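Local coordinates for putative yopH targeting protein (PDB 4GF3) that probably acts as a type III secretion chaperone that binds the effector YopH and keeps it ready for export, at residues P74-A82 with W89-I97. Residues are numbered along the deposited sequence; the frame is centred on the assembly and turned at random.
Sequences PLSGVIRCA and WLLWSQLNI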
loop_
_atom_site.group_PDB
_atom_site.type_symbol
_atom_site.label_atom_id
_atom_site.label_comp_id
_atom_site.label_asym_id
_atom_site.label_seq_id
_atom_site.Cartn_x
_atom_site.Cartn_y
_atom_site.Cartn_z
ATOM N N PRO A 74 -7.609 -3.980 -17.241
ATOM C CA PRO A 74 -7.803 -2.569 -17.605
ATOM C C PRO A 74 -8.088 -1.670 -16.439
ATOM O O PRO A 74 -8.082 -0.449 -16.607
ATOM C CB PRO A 74 -8.981 -2.625 -18.468
ATOM C CG PRO A 74 -9.783 -3.782 -17.953
ATOM C CD PRO A 74 -8.762 -4.809 -17.604
ATOM N N LEU A 75 -8.302 -2.254 -15.262
ATOM C CA LEU A 75 -8.576 -1.450 -14.074
ATOM C C LEU A 75 -7.292 -0.857 -13.552
ATOM O O LEU A 75 -6.185 -1.355 -13.863
ATOM C CB LEU A 75 -9.213 -2.295 -12.998
ATOM C CG LEU A 75 -10.519 -2.954 -13.318
ATOM C CD1 LEU A 75 -11.136 -3.415 -12.018
ATOM C CD2 LEU A 75 -11.520 -2.061 -14.051
ATOM N N SER A 76 -7.413 0.141 -12.691
ATOM C CA SER A 76 -6.261 0.602 -11.899
ATOM C C SER A 76 -6.416 0.189 -10.432
ATOM O O SER A 76 -7.485 -0.327 -9.994
ATOM C CB SER A 76 -6.095 2.131 -12.002
ATOM O OG SER A 76 -7.346 2.679 -11.696
ATOM N N GLY A 77 -5.329 0.384 -9.681
ATOM C CA GLY A 77 -5.309 -0.033 -8.267
ATOM C C GLY A 77 -5.499 -1.543 -7.985
ATOM O O GLY A 77 -6.066 -1.922 -6.965
ATOM N N VAL A 78 -5.021 -2.393 -8.885
ATOM C CA VAL A 78 -5.136 -3.840 -8.819
ATOM C C VAL A 78 -4.064 -4.314 -7.826
ATOM O O VAL A 78 -2.941 -3.794 -7.778
ATOM C CB VAL A 78 -4.890 -4.494 -10.177
ATOM C CG1 VAL A 78 -4.857 -6.027 -10.031
ATOM C CG2 VAL A 78 -5.988 -4.042 -11.133
ATOM N N ILE A 79 -4.476 -5.200 -6.946
ATOM C CA ILE A 79 -3.543 -5.703 -5.949
ATOM C C ILE A 79 -2.793 -6.912 -6.510
ATOM O O ILE A 79 -3.426 -7.907 -6.918
ATOM C CB ILE A 79 -4.275 -6.172 -4.675
ATOM C CG1 ILE A 79 -5.111 -5.054 -4.018
ATOM C CG2 ILE A 79 -3.269 -6.731 -3.691
ATOM C CD1 ILE A 79 -4.384 -3.726 -3.847
ATOM N N ARG A 80 -1.476 -6.841 -6.534
ATOM C CA ARG A 80 -0.647 -7.915 -6.985
ATOM C C ARG A 80 0.119 -8.490 -5.793
ATOM O O ARG A 80 0.339 -7.795 -4.780
ATOM C CB ARG A 80 0.347 -7.424 -8.013
ATOM C CG ARG A 80 -0.311 -6.650 -9.174
ATOM C CD ARG A 80 -1.216 -7.554 -9.995
ATOM N NE ARG A 80 -1.631 -6.945 -11.259
ATOM C CZ ARG A 80 -2.486 -7.529 -12.077
ATOM N NH1 ARG A 80 -3.055 -8.717 -11.732
ATOM N NH2 ARG A 80 -2.822 -6.945 -13.226
ATOM N N CYS A 81 0.666 -9.690 -5.991
ATOM C CA CYS A 81 1.278 -10.440 -4.858
ATOM C C CYS A 81 2.577 -11.026 -5.294
ATOM O O CYS A 81 2.625 -11.709 -6.296
ATOM C CB CYS A 81 0.370 -11.538 -4.338
ATOM S SG CYS A 81 -1.381 -11.092 -4.052
ATOM N N ALA A 82 3.631 -10.715 -4.558
ATOM C CA ALA A 82 4.950 -11.305 -4.702
ATOM C C ALA A 82 5.256 -12.151 -3.458
ATOM O O ALA A 82 4.612 -12.022 -2.420
ATOM C CB ALA A 82 6.022 -10.228 -4.813
ATOM N N TRP A 89 4.173 -13.155 1.883
ATOM C CA TRP A 89 3.500 -12.418 0.852
ATOM C C TRP A 89 3.850 -10.943 0.944
ATOM O O TRP A 89 3.877 -10.353 2.033
ATOM C CB TRP A 89 2.000 -12.593 0.961
ATOM C CG TRP A 89 1.568 -13.976 0.588
ATOM C CD1 TRP A 89 1.020 -14.957 1.399
ATOM C CD2 TRP A 89 1.589 -14.514 -0.730
ATOM N NE1 TRP A 89 0.706 -16.059 0.652
ATOM C CE2 TRP A 89 1.039 -15.813 -0.658
ATOM C CE3 TRP A 89 1.990 -14.011 -1.955
ATOM C CZ2 TRP A 89 0.924 -16.639 -1.789
ATOM C CZ3 TRP A 89 1.890 -14.849 -3.084
ATOM C CH2 TRP A 89 1.334 -16.125 -2.979
ATOM N N LEU A 90 4.111 -10.378 -0.214
ATOM C CA LEU A 90 4.313 -8.946 -0.359
ATOM C C LEU A 90 3.239 -8.474 -1.338
ATOM O O LEU A 90 3.281 -8.808 -2.535
ATOM C CB LEU A 90 5.701 -8.670 -0.922
ATOM C CG LEU A 90 6.256 -7.233 -0.757
ATOM C CD1 LEU A 90 7.744 -7.249 -1.045
ATOM C CD2 LEU A 90 5.552 -6.203 -1.630
ATOM N N LEU A 91 2.308 -7.670 -0.823
ATOM C CA LEU A 91 1.091 -7.263 -1.529
ATOM C C LEU A 91 1.294 -5.834 -1.994
ATOM O O LEU A 91 1.833 -4.970 -1.236
ATOM C CB LEU A 91 -0.101 -7.369 -0.605
ATOM C CG LEU A 91 -0.324 -8.690 0.130
ATOM C CD1 LEU A 91 -1.572 -8.568 0.985
ATOM C CD2 LEU A 91 -0.378 -9.817 -0.871
ATOM N N TRP A 92 0.933 -5.534 -3.242
ATOM C CA TRP A 92 1.337 -4.281 -3.783
ATOM C C TRP A 92 0.404 -3.813 -4.916
ATOM O O TRP A 92 -0.336 -4.584 -5.573
ATOM C CB TRP A 92 2.804 -4.273 -4.269
ATOM C CG TRP A 92 3.083 -5.236 -5.411
ATOM C CD1 TRP A 92 3.549 -6.523 -5.290
ATOM C CD2 TRP A 92 3.027 -4.968 -6.834
ATOM N NE1 TRP A 92 3.827 -7.047 -6.521
ATOM C CE2 TRP A 92 3.425 -6.164 -7.491
ATOM C CE3 TRP A 92 2.595 -3.861 -7.622
ATOM C CZ2 TRP A 92 3.468 -6.265 -8.889
ATOM C CZ3 TRP A 92 2.599 -3.977 -8.993
ATOM C CH2 TRP A 92 3.059 -5.164 -9.612
ATOM N N SER A 93 0.363 -2.511 -5.060
ATOM C CA SER A 93 -0.351 -1.909 -6.206
ATOM C C SER A 93 0.500 -0.763 -6.744
ATOM O O SER A 93 1.180 -0.026 -5.981
ATOM C CB SER A 93 -1.763 -1.380 -5.853
ATOM O OG SER A 93 -2.459 -1.015 -7.040
ATOM N N GLN A 94 0.473 -0.621 -8.067
ATOM C CA GLN A 94 1.260 0.373 -8.780
ATOM C C GLN A 94 0.319 1.286 -9.560
ATOM O O GLN A 94 -0.503 0.801 -10.288
ATOM C CB GLN A 94 2.293 -0.324 -9.704
ATOM C CG GLN A 94 3.235 0.652 -10.418
ATOM C CD GLN A 94 4.470 -0.067 -11.021
ATOM O OE1 GLN A 94 4.960 -1.102 -10.504
ATOM N NE2 GLN A 94 4.994 0.511 -12.070
ATOM N N LEU A 95 0.442 2.579 -9.355
ATOM C CA LEU A 95 -0.512 3.576 -9.793
ATOM C C LEU A 95 0.181 4.815 -10.401
ATOM O O LEU A 95 1.227 5.268 -9.972
ATOM C CB LEU A 95 -1.348 4.063 -8.599
ATOM C CG LEU A 95 -2.110 2.973 -7.819
ATOM C CD1 LEU A 95 -1.519 2.791 -6.428
ATOM C CD2 LEU A 95 -3.604 3.277 -7.799
ATOM N N ASN A 96 -0.523 5.431 -11.320
ATOM C CA ASN A 96 -0.161 6.651 -11.877
ATOM C C ASN A 96 -0.545 7.785 -10.952
ATOM O O ASN A 96 -1.715 7.941 -10.579
ATOM C CB ASN A 96 -0.862 6.802 -13.236
ATOM C CG ASN A 96 -0.512 8.050 -13.921
ATOM O OD1 ASN A 96 -1.083 9.107 -13.648
ATOM N ND2 ASN A 96 0.409 7.938 -14.941
ATOM N N ILE A 97 0.440 8.631 -10.650
ATOM C CA ILE A 97 0.266 9.741 -9.685
ATOM C C ILE A 97 -0.833 10.679 -10.143
ATOM O O ILE A 97 -1.687 11.109 -9.357
ATOM C CB ILE A 97 1.584 10.516 -9.495
ATOM C CG1 ILE A 97 2.602 9.646 -8.729
ATOM C CG2 ILE A 97 1.377 11.847 -8.730
ATOM C CD1 ILE A 97 4.022 10.096 -8.885
HETATM O O HOH W 1 -2.972 1.159 -11.159
HETATM O O HOH W 2 -1.100 -2.684 -9.648
#
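Val78 O is gripped twice: Ser93 OG donates to it at 2.9 Å from above the carbonyl plane, and a water donates to it while accepting from Gln94 N. Ser93 reaches the carbonyl because OG stands anti to its backbone N (chi1 -171°). A second water links Gly77 N to Gln94 O, so where 74-82 diverges from 89-97 water replaces direct backbone pairing; there Leu95 CD2 rests 3.8 Å from Gly77 CA. Farther along, the segments close up into an antiparallel beta hairpin, strand 80-83 forming one edge of the twisted five-stranded sheet of this CesT-family chaperone. Arg80 and Trp92 exchange two backbone bonds, Arg80 N lying 2.7 Å from Trp92 O in a nearly straight bond, and Ala82 and Leu90 exchange two more. On the sheet face carrying Arg80, Trp92 and Leu90, the indole lies beneath the arginine: Arg80 CB sits over its six-membered ring, 3.6 Å from the centroid, in a CH-pi contact, with CG above Trp92 CZ2 and CH2. The bend at chi2 (-65°) carries the guanidinium away from the indole, with Val78 CG1 over one guanidinium face and NH2 hydrogen-bonded to Leu71 O. On the opposite face, Cys81 SG meets Leu91 CD2 at 3.6 Å, and Cys81 CB packs against the Trp89 ring, whose NE1 is hydrogen-bonded to Gln62 OE1; Ile66 of helix 60-68 touches Cys81 and Trp89, while helix 102-118 packs on Ile79 and Leu91.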